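Local coordinates for glycoside hydrolase YxiA (PDB 3LV4), which probably hydrolyses glycosidic bonds in arabinan as a calcium-binding, family 43 glycoside hydrolase resembling endo-1,5-alpha-L-arabinosidases, at residues 421-429 and 437-445. Sequence-based numbering, arbitrary orientation.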
# COMPACT_ATOMS: atom_id res chain seq x y z
N SER A 421 -19.18 -15.48 7.63
CA SER A 421 -19.84 -16.56 8.33
C SER A 421 -19.87 -16.24 9.81
O SER A 421 -20.36 -17.04 10.62
CB SER A 421 -19.11 -17.87 8.08
N GLU A 422 -19.35 -15.07 10.16
CA GLU A 422 -19.32 -14.64 11.54
C GLU A 422 -18.77 -15.75 12.44
O GLU A 422 -19.43 -16.21 13.37
CB GLU A 422 -20.72 -14.22 11.99
CG GLU A 422 -21.38 -13.27 10.99
CD GLU A 422 -22.69 -12.69 11.48
OE1 GLU A 422 -23.01 -11.55 11.08
OE2 GLU A 422 -23.40 -13.36 12.26
N ARG A 423 -17.55 -16.17 12.16
CA ARG A 423 -16.94 -17.26 12.91
C ARG A 423 -15.43 -17.15 12.87
O ARG A 423 -14.86 -16.58 11.93
CB ARG A 423 -17.38 -18.60 12.32
CG ARG A 423 -17.04 -18.75 10.85
CD ARG A 423 -17.74 -19.94 10.21
NE ARG A 423 -16.99 -20.39 9.05
CZ ARG A 423 -16.32 -21.54 9.00
NH1 ARG A 423 -16.34 -22.36 10.04
NH2 ARG A 423 -15.64 -21.87 7.91
N LYS A 424 -14.78 -17.68 13.90
CA LYS A 424 -13.32 -17.69 13.97
C LYS A 424 -12.80 -18.83 13.11
O LYS A 424 -13.33 -19.94 13.17
CB LYS A 424 -12.86 -17.89 15.41
CG LYS A 424 -12.40 -16.62 16.10
CD LYS A 424 -13.29 -16.26 17.28
CE LYS A 424 -12.71 -15.09 18.08
NZ LYS A 424 -12.46 -13.88 17.24
N VAL A 425 -11.77 -18.55 12.32
CA VAL A 425 -11.19 -19.56 11.45
C VAL A 425 -9.68 -19.56 11.58
O VAL A 425 -9.10 -18.61 12.10
CB VAL A 425 -11.56 -19.30 9.96
CG1 VAL A 425 -13.05 -19.48 9.75
CG2 VAL A 425 -11.10 -17.90 9.53
N MSE A 426 -9.04 -20.63 11.12
CA MSE A 426 -7.58 -20.68 11.06
C MSE A 426 -7.15 -20.21 9.68
O MSE A 426 -7.74 -20.61 8.68
CB MSE A 426 -7.07 -22.10 11.31
CG MSE A 426 -5.54 -22.23 11.17
SE MSE A 426 -4.57 -21.09 12.46
CE MSE A 426 -5.07 -22.06 14.10
N THR A 427 -6.12 -19.38 9.61
CA THR A 427 -5.63 -18.95 8.30
C THR A 427 -4.14 -19.21 8.18
O THR A 427 -3.46 -19.42 9.18
CB THR A 427 -5.91 -17.45 8.04
OG1 THR A 427 -4.98 -16.64 8.79
CG2 THR A 427 -7.34 -17.09 8.44
N PHE A 428 -3.64 -19.20 6.95
CA PHE A 428 -2.22 -19.07 6.72
C PHE A 428 -2.00 -18.14 5.54
O PHE A 428 -2.89 -17.96 4.71
CB PHE A 428 -1.54 -20.44 6.50
CG PHE A 428 -1.99 -21.18 5.27
CD1 PHE A 428 -1.46 -20.87 4.03
CD2 PHE A 428 -2.92 -22.21 5.36
CE1 PHE A 428 -1.86 -21.56 2.89
CE2 PHE A 428 -3.32 -22.91 4.23
CZ PHE A 428 -2.80 -22.58 2.99
N SER A 429 -0.83 -17.53 5.49
CA SER A 429 -0.49 -16.62 4.41
C SER A 429 0.99 -16.78 4.16
O SER A 429 1.78 -16.70 5.10
CB SER A 429 -0.81 -15.17 4.81
OG SER A 429 -0.48 -14.27 3.76
N ALA A 437 1.90 -14.91 -3.65
CA ALA A 437 1.30 -15.17 -2.34
C ALA A 437 0.23 -16.25 -2.39
O ALA A 437 -0.57 -16.30 -3.33
CB ALA A 437 0.69 -13.89 -1.79
N VAL A 438 0.18 -17.09 -1.36
CA VAL A 438 -0.94 -18.00 -1.18
C VAL A 438 -1.61 -17.72 0.17
O VAL A 438 -0.93 -17.44 1.16
CB VAL A 438 -0.51 -19.48 -1.28
CG1 VAL A 438 0.04 -19.77 -2.68
CG2 VAL A 438 0.52 -19.84 -0.20
N TRP A 439 -2.94 -17.76 0.19
CA TRP A 439 -3.70 -17.56 1.42
C TRP A 439 -4.57 -18.78 1.64
O TRP A 439 -5.16 -19.30 0.70
CB TRP A 439 -4.67 -16.39 1.28
CG TRP A 439 -4.08 -15.02 1.31
CD1 TRP A 439 -2.77 -14.68 1.45
CD2 TRP A 439 -4.81 -13.80 1.21
NE1 TRP A 439 -2.64 -13.30 1.44
CE2 TRP A 439 -3.88 -12.75 1.29
CE3 TRP A 439 -6.17 -13.50 1.04
CZ2 TRP A 439 -4.27 -11.41 1.22
CZ3 TRP A 439 -6.55 -12.17 0.96
CH2 TRP A 439 -5.60 -11.14 1.06
N GLY A 440 -4.69 -19.20 2.89
CA GLY A 440 -5.61 -20.27 3.24
C GLY A 440 -6.54 -19.79 4.33
O GLY A 440 -6.13 -19.05 5.24
N SER A 441 -7.81 -20.19 4.24
CA SER A 441 -8.78 -19.90 5.29
C SER A 441 -9.57 -21.18 5.54
O SER A 441 -10.14 -21.75 4.60
CB SER A 441 -9.70 -18.75 4.89
OG SER A 441 -10.50 -18.32 5.98
N SER A 442 -9.60 -21.63 6.78
CA SER A 442 -10.08 -22.98 7.08
C SER A 442 -11.58 -23.13 6.90
O SER A 442 -12.35 -22.19 7.14
CB SER A 442 -9.70 -23.40 8.51
OG SER A 442 -10.40 -22.60 9.46
N LEU A 443 -12.01 -24.32 6.49
CA LEU A 443 -13.42 -24.64 6.48
C LEU A 443 -13.94 -24.85 7.90
O LEU A 443 -15.09 -24.54 8.19
CB LEU A 443 -13.71 -25.88 5.64
CG LEU A 443 -13.93 -25.66 4.14
CD1 LEU A 443 -12.73 -24.99 3.51
CD2 LEU A 443 -14.23 -26.99 3.45
N LYS A 444 -13.09 -25.38 8.77
CA LYS A 444 -13.50 -25.59 10.16
C LYS A 444 -13.44 -24.27 10.94
O LYS A 444 -12.67 -23.37 10.60
CB LYS A 444 -12.63 -26.64 10.85
CG LYS A 444 -11.19 -26.21 11.12
CD LYS A 444 -10.41 -27.34 11.78
CE LYS A 444 -8.93 -27.01 11.90
NZ LYS A 444 -8.19 -28.11 12.59
N ARG A 445 -14.27 -24.17 11.97
CA ARG A 445 -14.22 -23.01 12.86
C ARG A 445 -13.09 -23.18 13.88
O ARG A 445 -12.79 -24.30 14.32
CB ARG A 445 -15.55 -22.80 13.57
CG ARG A 445 -15.76 -23.70 14.77
CD ARG A 445 -16.75 -23.07 15.77
NE ARG A 445 -16.35 -21.72 16.15
CZ ARG A 445 -16.90 -20.61 15.64
NH1 ARG A 445 -17.86 -20.71 14.74
NH2 ARG A 445 -16.48 -19.41 16.03
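R423 NH2 donates to L443 O at 2.7 Å, and F428 and G440 exchange two backbone bonds, F428 N to G440 O and the straighter G440 N to F428 O (2.8 Å, 170°). The F428-G440 pair ties together the last beta hairpin of the chain, strands 423-432 and 437-442, in the C-terminal lipocalin-like domain, while R423 reaches the loop just beyond the second strand; strand 407-418 flanks the first and strand 355-363 the second. The guanidinium of R423 meets L443 O in its own plane but stands above the plane of that carbonyl; NH1 adds a weak bond to the same oxygen. The R423 chain, extended from CG to NE, carries the guanidinium there, and V425 CG1 lies over the centre of one guanidinium face.

Where the second strand ends, S442 N still reaches M426 O, but the return bond from M426 N goes to S442 OG (2.9 Å) instead of a carbonyl. With chi1 at 67°, OG sits between its own backbone N and carbonyl carbon and donates a hydrogen bond to K444 O (2.7 Å), in the plane of that carbonyl. One hydroxyl thus joins the first strand to the turn that follows the second. The neighbouring L443 side chain packs near E358 and E375, two ligands of a bound calcium ion.

On the face carrying T427, S429, W439 and S441, S429 OG, hydrogen-bonded to V335 O, lies 3.3 Å from W439 CD1, and S441 OG, hydrogen-bonded to H338 NE2, touches V425 CG2. On the other face the F428 ring lies flat over G440, its edge toward V438 CG2. G440 CA sits over the face of this ring in a CH-pi contact, 3.7 Å from its centroid.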